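Side-chain contacts in fatty acid amide hydrolase (Candida albicans, PDB 6KVR), which probably hydrolyses the amides of monocarboxylic acids, such as fatty acids, to the free carboxylate and ammonium, as a member of the amidase signature family: residues A[466-471]-A[476-481]; A[206-211]-A[420-425]. One frame throughout, in Å; residues are numbered along the deposited sequence.

Contact 1: A[466-471]-A[476-481]; sequences PTYNNV and EEVYNW
Tyr-468 overlaps Val-478 with the CE1, CZ and OH end of its ring, inside the long loop that joins strand 462-466 to helix 482-490 in this amidase-signature fold. The methyl CG2 of Val-478 makes an apolar contact with CE1 of the tyrosine ring at 3.5 Å, approaching obliquely, and lies in van der Waals contact with OH of Tyr-468 at 3.4 Å. With CG anti to the backbone N (chi1 173°), the ring of Tyr-468 reaches across to the other limb of the loop. In the ring plane, beside CE1, lies the backbone O of Asn-480, 3.7 Å away.

Next to this ring two buried amides join the limbs, their planes only 15° apart. The carboxamide of Asn-469 has a second anchor, since its ND2 is hydrogen-bonded to Glu-527, which also accepts from the backbone N of Tyr-479 and of Asn-480; one carboxylate thus ties both limbs to helix 522-529. Asn-480 is fixed from its other end by a bond from Ser-482 N to its OD1. Between the two asparagines, ND2 of Asn-480 donates to OD1 of Asn-469 at 3.0 Å, nearly straight at 169°, with the acceptor almost in the donor's amide plane.

Contact 2: A[206-211]-A[420-425]; sequences TLMHLD and KWNLNY
Asn-422 brings its carboxamide up to Thr-206 and Met-208, joining the loop after strand 199-201 to helix 417-423. The polar part is slight: ND2 of Asn-422 gives a weak, bent hydrogen bond to OG1 of Thr-206, 3.2 Å long with an N-H...O angle of 133°. The same ND2 also bonds to Leu-418 O within its own helix, so the amide is shared between helix and loop. OG1 of Thr-206 sits between its backbone N and carbonyl carbon (chi1 77°), where it also accepts from the backbone N of Met-208 at 3.2 Å, forming an ST turn.

Van der Waals contact supplies the rest. CB of selenomethionine Met-208 rests 3.6 Å from CG of Asn-422, and its backbone O is 3.5 Å from CB of Asn-422. The imidazole of His-209 approaches obliquely, CD2 being 3.9 Å from ND2 of Asn-422; its NE2 is hydrogen-bonded to Thr-419.

The loop carries Leu-207, a predicted substrate-binding residue, whose CB points away from 420-425. Met-208 also touches Ile-254, just beyond strand 248-253, as well as Gln-404 of helix 402-409 and Tyr-396 of helix 385-397.

In the fold
The two contacts lie 13 Å apart between centres, both within the amidase domain. They come in series along the chain: 206-211 follows strand 199-201, helix 417-423 carries most of 420-425, and contact 1 then closes in the loop after strand 462-466. Both loops leave the same mixed sheet. The pieces meet directly: Glu-476 N lies 2.7 Å from Asp-211 OD1, and Tyr-479 O 3.1 Å from Trp-421 NE1, each a probable hydrogen bond. Leu-418 of helix 417-423 touches both Val-478 and His-209. Contact 2 holds predicted substrate-binding Leu-207, and the side chain of Tyr-468 in contact 1 is about 9 Å from Gly-256, also predicted to bind substrate; helix and loops thus pack together beside the probable substrate site.

Contact 1: A[466-471]-A[476-481]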
ATOM      1  N   PRO A 466      13.145  -3.084 -23.384  1.00 24.98           N
ATOM      2  CA  PRO A 466      12.062  -3.172 -24.369  1.00 24.79           C
ATOM      3  C   PRO A 466      10.704  -3.139 -23.687  1.00 23.14           C
ATOM      4  O   PRO A 466      10.580  -3.367 -22.483  1.00 23.26           O
ATOM      5  CB  PRO A 466      12.301  -4.531 -25.052  1.00 25.27           C
ATOM      6  CG  PRO A 466      13.728  -4.930 -24.669  1.00 26.10           C
ATOM      7  CD  PRO A 466      13.924  -4.335 -23.317  1.00 23.38           C
ATOM      8  N   THR A 467       9.669  -2.848 -24.479  1.00 22.92           N
ATOM      9  CA  THR A 467       8.292  -2.915 -24.001  1.00 23.95           C
ATOM     10  C   THR A 467       7.640  -4.244 -24.307  1.00 25.74           C
ATOM     11  O   THR A 467       6.666  -4.615 -23.637  1.00 22.97           O
ATOM     12  CB  THR A 467       7.442  -1.802 -24.621  1.00 21.77           C
ATOM     13  OG1 THR A 467       8.136  -0.556 -24.487  1.00 26.94           O
ATOM     14  CG2 THR A 467       6.102  -1.673 -23.881  1.00 23.53           C
ATOM     15  N   TYR A 468       8.178  -4.970 -25.279  1.00 25.45           N
ATOM     16  CA  TYR A 468       7.587  -6.161 -25.871  1.00 23.48           C
ATOM     17  C   TYR A 468       8.694  -6.748 -26.747  1.00 25.31           C
ATOM     18  O   TYR A 468       9.637  -6.041 -27.100  1.00 25.34           O
ATOM     19  CB  TYR A 468       6.307  -5.797 -26.653  1.00 21.69           C
ATOM     20  CG  TYR A 468       5.668  -6.919 -27.460  1.00 23.50           C
ATOM     21  CD1 TYR A 468       5.353  -8.120 -26.861  1.00 24.58           C
ATOM     22  CD2 TYR A 468       5.392  -6.773 -28.824  1.00 23.17           C
ATOM     23  CE1 TYR A 468       4.792  -9.154 -27.582  1.00 23.33           C
ATOM     24  CE2 TYR A 468       4.817  -7.810 -29.561  1.00 24.33           C
ATOM     25  CZ  TYR A 468       4.516  -9.002 -28.915  1.00 23.80           C
ATOM     26  OH  TYR A 468       3.952 -10.072 -29.587  1.00 27.84           O
ATOM     27  N   ASN A 469       8.615  -8.043 -27.057  1.00 22.98           N
ATOM     28  CA  ASN A 469       9.675  -8.660 -27.859  1.00 22.32           C
ATOM     29  C   ASN A 469       9.531  -8.373 -29.346  1.00 26.75           C
ATOM     30  O   ASN A 469      10.123  -9.063 -30.183  1.00 26.78           O
ATOM     31  CB  ASN A 469       9.699 -10.173 -27.632  1.00 26.58           C
ATOM     32  CG  ASN A 469       8.311 -10.785 -27.745  1.00 28.35           C
ATOM     33  OD1 ASN A 469       7.650 -11.039 -26.741  1.00 30.22           O
ATOM     34  ND2 ASN A 469       7.840 -10.960 -28.972  1.00 23.20           N
ATOM     35  N   ASN A 470       8.723  -7.384 -29.699  1.00 26.60           N
ATOM     36  CA  ASN A 470       8.487  -7.025 -31.087  1.00 24.55           C
ATOM     37  C   ASN A 470       7.870  -5.634 -31.078  1.00 24.01           C
ATOM     38  O   ASN A 470       7.572  -5.076 -30.016  1.00 22.10           O
ATOM     39  CB  ASN A 470       7.594  -8.069 -31.776  1.00 22.98           C
ATOM     40  CG  ASN A 470       7.535  -7.895 -33.287  1.00 28.80           C
ATOM     41  OD1 ASN A 470       8.419  -7.296 -33.900  1.00 27.54           O
ATOM     42  ND2 ASN A 470       6.474  -8.404 -33.890  1.00 28.50           N
ATOM     43  N   VAL A 471       7.694  -5.069 -32.266  1.00 22.22           N
ATOM     44  CA  VAL A 471       6.826  -3.907 -32.436  1.00 26.42           C
ATOM     45  C   VAL A 471       5.402  -4.434 -32.318  1.00 24.01           C
ATOM     46  O   VAL A 471       5.209  -5.611 -32.002  1.00 24.11           O
ATOM     47  CB  VAL A 471       7.068  -3.210 -33.788  1.00 25.33           C
ATOM     48  CG1 VAL A 471       8.433  -2.541 -33.794  1.00 23.52           C
ATOM     49  CG2 VAL A 471       7.007  -4.215 -34.893  1.00 24.53           C
ATOM     50  N   GLU A 476      -4.672 -10.484 -32.258  1.00 28.69           N
ATOM     51  CA  GLU A 476      -4.914 -11.771 -31.609  1.00 25.84           C
ATOM     52  C   GLU A 476      -3.680 -12.674 -31.632  1.00 27.47           C
ATOM     53  O   GLU A 476      -3.797 -13.898 -31.488  1.00 27.18           O
ATOM     54  CB  GLU A 476      -6.118 -12.488 -32.234  1.00 28.54           C
ATOM     55  CG  GLU A 476      -7.396 -11.636 -32.339  1.00 30.04           C
ATOM     56  CD  GLU A 476      -8.668 -12.477 -32.543  1.00 34.87           C
ATOM     57  OE1 GLU A 476      -9.263 -12.996 -31.557  1.00 38.57           O
ATOM     58  OE2 GLU A 476      -9.070 -12.624 -33.720  1.00 40.37           O
ATOM     59  N   GLU A 477      -2.488 -12.090 -31.767  1.00 27.76           N
ATOM     60  CA  GLU A 477      -1.243 -12.856 -31.874  1.00 26.58           C
ATOM     61  C   GLU A 477      -0.160 -12.255 -30.981  1.00 28.43           C
ATOM     62  O   GLU A 477       0.983 -12.050 -31.399  1.00 28.58           O
ATOM     63  CB  GLU A 477      -0.784 -12.934 -33.338  1.00 28.16           C
ATOM     64  CG  GLU A 477      -1.576 -13.958 -34.160  1.00 34.71           C
ATOM     65  CD  GLU A 477      -1.006 -14.189 -35.552  1.00 36.07           C
ATOM     66  OE1 GLU A 477       0.024 -14.890 -35.676  1.00 39.43           O
ATOM     67  OE2 GLU A 477      -1.626 -13.705 -36.528  1.00 42.91           O
ATOM     68  N   VAL A 478      -0.507 -11.955 -29.730  1.00 25.70           N
ATOM     69  CA  VAL A 478       0.478 -11.486 -28.764  1.00 27.47           C
ATOM     70  C   VAL A 478       0.264 -12.250 -27.461  1.00 25.41           C
ATOM     71  O   VAL A 478      -0.815 -12.179 -26.859  1.00 23.15           O
ATOM     72  CB  VAL A 478       0.421  -9.958 -28.560  1.00 25.58           C
ATOM     73  CG1 VAL A 478      -1.013  -9.457 -28.341  1.00 24.51           C
ATOM     74  CG2 VAL A 478       1.341  -9.529 -27.439  1.00 22.04           C
ATOM     75  N   TYR A 479       1.298 -12.980 -27.034  1.00 24.76           N
ATOM     76  CA  TYR A 479       1.222 -14.008 -26.008  1.00 20.59           C
ATOM     77  C   TYR A 479       2.117 -13.759 -24.805  1.00 24.31           C
ATOM     78  O   TYR A 479       1.756 -14.154 -23.692  1.00 22.50           O
ATOM     79  CB  TYR A 479       1.601 -15.366 -26.609  1.00 22.87           C
ATOM     80  CG  TYR A 479       0.878 -15.689 -27.905  1.00 24.23           C
ATOM     81  CD1 TYR A 479      -0.410 -16.221 -27.892  1.00 26.56           C
ATOM     82  CD2 TYR A 479       1.480 -15.460 -29.129  1.00 26.58           C
ATOM     83  CE1 TYR A 479      -1.080 -16.511 -29.066  1.00 27.92           C
ATOM     84  CE2 TYR A 479       0.826 -15.745 -30.316  1.00 27.86           C
ATOM     85  CZ  TYR A 479      -0.449 -16.272 -30.276  1.00 29.67           C
ATOM     86  OH  TYR A 479      -1.090 -16.551 -31.448  1.00 29.01           O
ATOM     87  N   ASN A 480       3.275 -13.134 -24.991  1.00 25.14           N
ATOM     88  CA  ASN A 480       4.250 -12.946 -23.927  1.00 22.09           C
ATOM     89  C   ASN A 480       4.199 -11.518 -23.395  1.00 21.30           C
ATOM     90  O   ASN A 480       4.498 -10.564 -24.128  1.00 22.41           O
ATOM     91  CB  ASN A 480       5.658 -13.255 -24.427  1.00 21.87           C
ATOM     92  CG  ASN A 480       6.709 -12.792 -23.465  1.00 20.29           C
ATOM     93  OD1 ASN A 480       6.640 -13.088 -22.277  1.00 23.29           O
ATOM     94  ND2 ASN A 480       7.665 -12.026 -23.956  1.00 22.48           N
ATOM     95  N   TRP A 481       3.886 -11.378 -22.109  1.00 17.50           N
ATOM     96  CA  TRP A 481       3.869 -10.082 -21.435  1.00 21.68           C
ATOM     97  C   TRP A 481       5.134  -9.793 -20.600  1.00 25.38           C
ATOM     98  O   TRP A 481       5.162  -8.801 -19.854  1.00 24.48           O
ATOM     99  CB  TRP A 481       2.659  -9.997 -20.506  1.00 20.18           C
ATOM    100  CG  TRP A 481       1.308 -10.179 -21.120  1.00 23.83           C
ATOM    101  CD1 TRP A 481       1.010 -10.485 -22.423  1.00 20.49           C
ATOM    102  CD2 TRP A 481       0.054 -10.086 -20.430  1.00 26.66           C
ATOM    103  NE1 TRP A 481      -0.356 -10.579 -22.584  1.00 22.91           N
ATOM    104  CE2 TRP A 481      -0.965 -10.342 -21.377  1.00 27.10           C
ATOM    105  CE3 TRP A 481      -0.305  -9.806 -19.102  1.00 24.71           C
ATOM    106  CZ2 TRP A 481      -2.322 -10.304 -21.046  1.00 24.31           C
ATOM    107  CZ3 TRP A 481      -1.657  -9.780 -18.770  1.00 25.78           C
ATOM    108  CH2 TRP A 481      -2.648 -10.024 -19.747  1.00 25.25           C
TER

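Contact 2: A[206-211]-A[420-425]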
ATOM      1  N   THR A 206     -12.389  -9.368 -21.083  1.00 20.88           N
ATOM      2  CA  THR A 206     -11.685  -9.737 -19.840  1.00 22.21           C
ATOM      3  C   THR A 206     -10.673  -8.680 -19.407  1.00 24.43           C
ATOM      4  O   THR A 206     -10.188  -8.754 -18.271  1.00 22.76           O
ATOM      5  CB  THR A 206     -10.950 -11.102 -19.869  1.00 24.00           C
ATOM      6  OG1 THR A 206      -9.709 -11.002 -20.595  1.00 25.31           O
ATOM      7  CG2 THR A 206     -11.809 -12.218 -20.469  1.00 27.86           C
ATOM      8  N   LEU A 207     -10.332  -7.705 -20.254  1.00 21.35           N
ATOM      9  CA  LEU A 207      -9.325  -6.680 -19.951  1.00 24.16           C
ATOM     10  C   LEU A 207      -7.944  -7.277 -19.737  1.00 23.18           C
ATOM     11  O   LEU A 207      -7.103  -6.660 -19.104  1.00 23.55           O
ATOM     12  CB  LEU A 207      -9.700  -5.849 -18.715  1.00 20.70           C
ATOM     13  CG  LEU A 207     -11.102  -5.260 -18.712  1.00 31.43           C
ATOM     14  CD1 LEU A 207     -11.324  -4.370 -17.483  1.00 28.24           C
ATOM     15  CD2 LEU A 207     -11.341  -4.497 -20.001  1.00 27.91           C
HETATM   16  N   MSE A 208      -7.702  -8.489 -20.209  1.00 24.26           N
HETATM   17  CA  MSE A 208      -6.418  -9.154 -20.017  1.00 21.15           C
HETATM   18  C   MSE A 208      -5.856  -9.638 -21.359  1.00 18.48           C
HETATM   19  O   MSE A 208      -5.465 -10.797 -21.505  1.00 21.67           O
HETATM   20  CB  MSE A 208      -6.577 -10.327 -19.032  1.00 19.78           C
HETATM   21  CG  MSE A 208      -6.997  -9.913 -17.618  1.00 21.39           C
HETATM   22 SE   MSE A 208      -5.467  -8.905 -16.815  1.00 39.50          SE
HETATM   23  CE  MSE A 208      -4.373 -10.510 -16.328  1.00 27.70           C
ATOM     24  N   HIS A 209      -5.845  -8.733 -22.334  1.00 20.05           N
ATOM     25  CA  HIS A 209      -5.085  -8.893 -23.563  1.00 23.94           C
ATOM     26  C   HIS A 209      -4.179  -7.683 -23.746  1.00 22.21           C
ATOM     27  O   HIS A 209      -4.557  -6.550 -23.434  1.00 22.83           O
ATOM     28  CB  HIS A 209      -5.948  -8.969 -24.869  1.00 22.14           C
ATOM     29  CG  HIS A 209      -7.132  -9.882 -24.820  1.00 21.50           C
ATOM     30  ND1 HIS A 209      -7.875 -10.171 -25.953  1.00 22.97           N
ATOM     31  CD2 HIS A 209      -7.719 -10.559 -23.804  1.00 23.39           C
ATOM     32  CE1 HIS A 209      -8.858 -10.991 -25.636  1.00 21.51           C
ATOM     33  NE2 HIS A 209      -8.794 -11.236 -24.339  1.00 27.01           N
ATOM     34  N   LEU A 210      -3.008  -7.906 -24.326  1.00 22.20           N
ATOM     35  CA  LEU A 210      -2.281  -6.783 -24.919  1.00 27.16           C
ATOM     36  C   LEU A 210      -2.768  -6.507 -26.340  1.00 25.67           C
ATOM     37  O   LEU A 210      -1.980  -6.259 -27.254  1.00 29.22           O
ATOM     38  CB  LEU A 210      -0.779  -7.045 -24.877  1.00 25.65           C
ATOM     39  CG  LEU A 210      -0.160  -7.111 -23.470  1.00 25.70           C
ATOM     40  CD1 LEU A 210       1.372  -7.042 -23.525  1.00 27.19           C
ATOM     41  CD2 LEU A 210      -0.708  -6.035 -22.526  1.00 25.56           C
ATOM     42  N   ASP A 211      -4.089  -6.525 -26.509  1.00 26.52           N
ATOM     43  CA  ASP A 211      -4.813  -6.450 -27.779  1.00 25.15           C
ATOM     44  C   ASP A 211      -6.254  -6.060 -27.444  1.00 29.57           C
ATOM     45  O   ASP A 211      -6.570  -5.797 -26.281  1.00 25.74           O
ATOM     46  CB  ASP A 211      -4.733  -7.785 -28.525  1.00 26.05           C
ATOM     47  CG  ASP A 211      -5.192  -7.678 -29.962  1.00 32.57           C
ATOM     48  OD1 ASP A 211      -5.690  -8.696 -30.500  1.00 31.57           O
ATOM     49  OD2 ASP A 211      -5.054  -6.574 -30.554  1.00 34.60           O
ATOM     50  N   LYS A 420      -9.180 -17.144 -23.930  1.00 23.23           N
ATOM     51  CA  LYS A 420      -8.736 -18.504 -23.645  1.00 22.60           C
ATOM     52  C   LYS A 420      -7.270 -18.518 -23.214  1.00 22.88           C
ATOM     53  O   LYS A 420      -6.884 -19.241 -22.291  1.00 20.85           O
ATOM     54  CB  LYS A 420      -8.936 -19.379 -24.884  1.00 21.77           C
ATOM     55  CG  LYS A 420     -10.389 -19.464 -25.374  1.00 28.18           C
ATOM     56  CD  LYS A 420     -10.498 -20.330 -26.643  1.00 33.23           C
ATOM     57  CE  LYS A 420     -11.941 -20.670 -26.986  1.00 34.34           C
ATOM     58  NZ  LYS A 420     -12.061 -21.410 -28.287  1.00 47.39           N
ATOM     59  N   TRP A 421      -6.445 -17.708 -23.874  1.00 19.75           N
ATOM     60  CA  TRP A 421      -5.032 -17.641 -23.537  1.00 20.69           C
ATOM     61  C   TRP A 421      -4.822 -17.183 -22.087  1.00 22.30           C
ATOM     62  O   TRP A 421      -4.111 -17.840 -21.318  1.00 21.09           O
ATOM     63  CB  TRP A 421      -4.323 -16.707 -24.532  1.00 21.62           C
ATOM     64  CG  TRP A 421      -2.886 -16.502 -24.240  1.00 24.83           C
ATOM     65  CD1 TRP A 421      -2.316 -15.394 -23.673  1.00 24.36           C
ATOM     66  CD2 TRP A 421      -1.817 -17.437 -24.455  1.00 25.13           C
ATOM     67  NE1 TRP A 421      -0.956 -15.575 -23.543  1.00 21.97           N
ATOM     68  CE2 TRP A 421      -0.627 -16.823 -24.004  1.00 25.84           C
ATOM     69  CE3 TRP A 421      -1.751 -18.727 -24.989  1.00 24.97           C
ATOM     70  CZ2 TRP A 421       0.620 -17.454 -24.087  1.00 28.11           C
ATOM     71  CZ3 TRP A 421      -0.513 -19.358 -25.063  1.00 28.98           C
ATOM     72  CH2 TRP A 421       0.654 -18.721 -24.615  1.00 30.73           C
ATOM     73  N   ASN A 422      -5.416 -16.047 -21.693  1.00 21.91           N
ATOM     74  CA  ASN A 422      -5.111 -15.529 -20.358  1.00 23.12           C
ATOM     75  C   ASN A 422      -5.835 -16.295 -19.257  1.00 23.69           C
ATOM     76  O   ASN A 422      -5.363 -16.308 -18.115  1.00 22.57           O
ATOM     77  CB  ASN A 422      -5.426 -14.022 -20.258  1.00 21.70           C
ATOM     78  CG  ASN A 422      -6.897 -13.735 -20.032  1.00 25.65           C
ATOM     79  OD1 ASN A 422      -7.437 -13.918 -18.927  1.00 27.14           O
ATOM     80  ND2 ASN A 422      -7.559 -13.269 -21.074  1.00 25.54           N
ATOM     81  N   LEU A 423      -6.957 -16.950 -19.575  1.00 23.49           N
ATOM     82  CA  LEU A 423      -7.594 -17.821 -18.594  1.00 22.31           C
ATOM     83  C   LEU A 423      -6.733 -19.033 -18.267  1.00 21.93           C
ATOM     84  O   LEU A 423      -6.945 -19.659 -17.225  1.00 25.00           O
ATOM     85  CB  LEU A 423      -8.974 -18.259 -19.092  1.00 26.73           C
ATOM     86  CG  LEU A 423      -9.974 -17.093 -19.109  1.00 27.55           C
ATOM     87  CD1 LEU A 423     -11.314 -17.489 -19.738  1.00 26.65           C
ATOM     88  CD2 LEU A 423     -10.164 -16.529 -17.692  1.00 25.53           C
ATOM     89  N   ASN A 424      -5.742 -19.357 -19.101  1.00 20.64           N
ATOM     90  CA  ASN A 424      -4.841 -20.474 -18.822  1.00 24.10           C
ATOM     91  C   ASN A 424      -3.464 -20.030 -18.315  1.00 23.07           C
ATOM     92  O   ASN A 424      -2.542 -20.854 -18.254  1.00 21.32           O
ATOM     93  CB  ASN A 424      -4.694 -21.341 -20.077  1.00 23.40           C
ATOM     94  CG  ASN A 424      -5.873 -22.289 -20.258  1.00 26.71           C
ATOM     95  OD1 ASN A 424      -5.828 -23.442 -19.802  1.00 27.48           O
ATOM     96  ND2 ASN A 424      -6.947 -21.797 -20.888  1.00 18.57           N
ATOM     97  N   TYR A 425      -3.336 -18.769 -17.875  1.00 25.23           N
ATOM     98  CA  TYR A 425      -2.029 -18.166 -17.585  1.00 26.63           C
ATOM     99  C   TYR A 425      -1.245 -18.874 -16.483  1.00 30.23           C
ATOM    100  O   TYR A 425      -0.046 -19.154 -16.645  1.00 47.53           O
ATOM    101  CB  TYR A 425      -2.204 -16.706 -17.205  1.00 25.35           C
ATOM    102  CG  TYR A 425      -1.739 -15.829 -18.310  1.00 24.93           C
ATOM    103  CD1 TYR A 425      -0.877 -16.330 -19.275  1.00 22.30           C
ATOM    104  CD2 TYR A 425      -2.164 -14.511 -18.410  1.00 23.82           C
ATOM    105  CE1 TYR A 425      -0.432 -15.543 -20.312  1.00 26.13           C
ATOM    106  CE2 TYR A 425      -1.737 -13.715 -19.455  1.00 25.47           C
ATOM    107  CZ  TYR A 425      -0.874 -14.241 -20.408  1.00 22.71           C
ATOM    108  OH  TYR A 425      -0.429 -13.449 -21.447  1.00 24.85           O
TER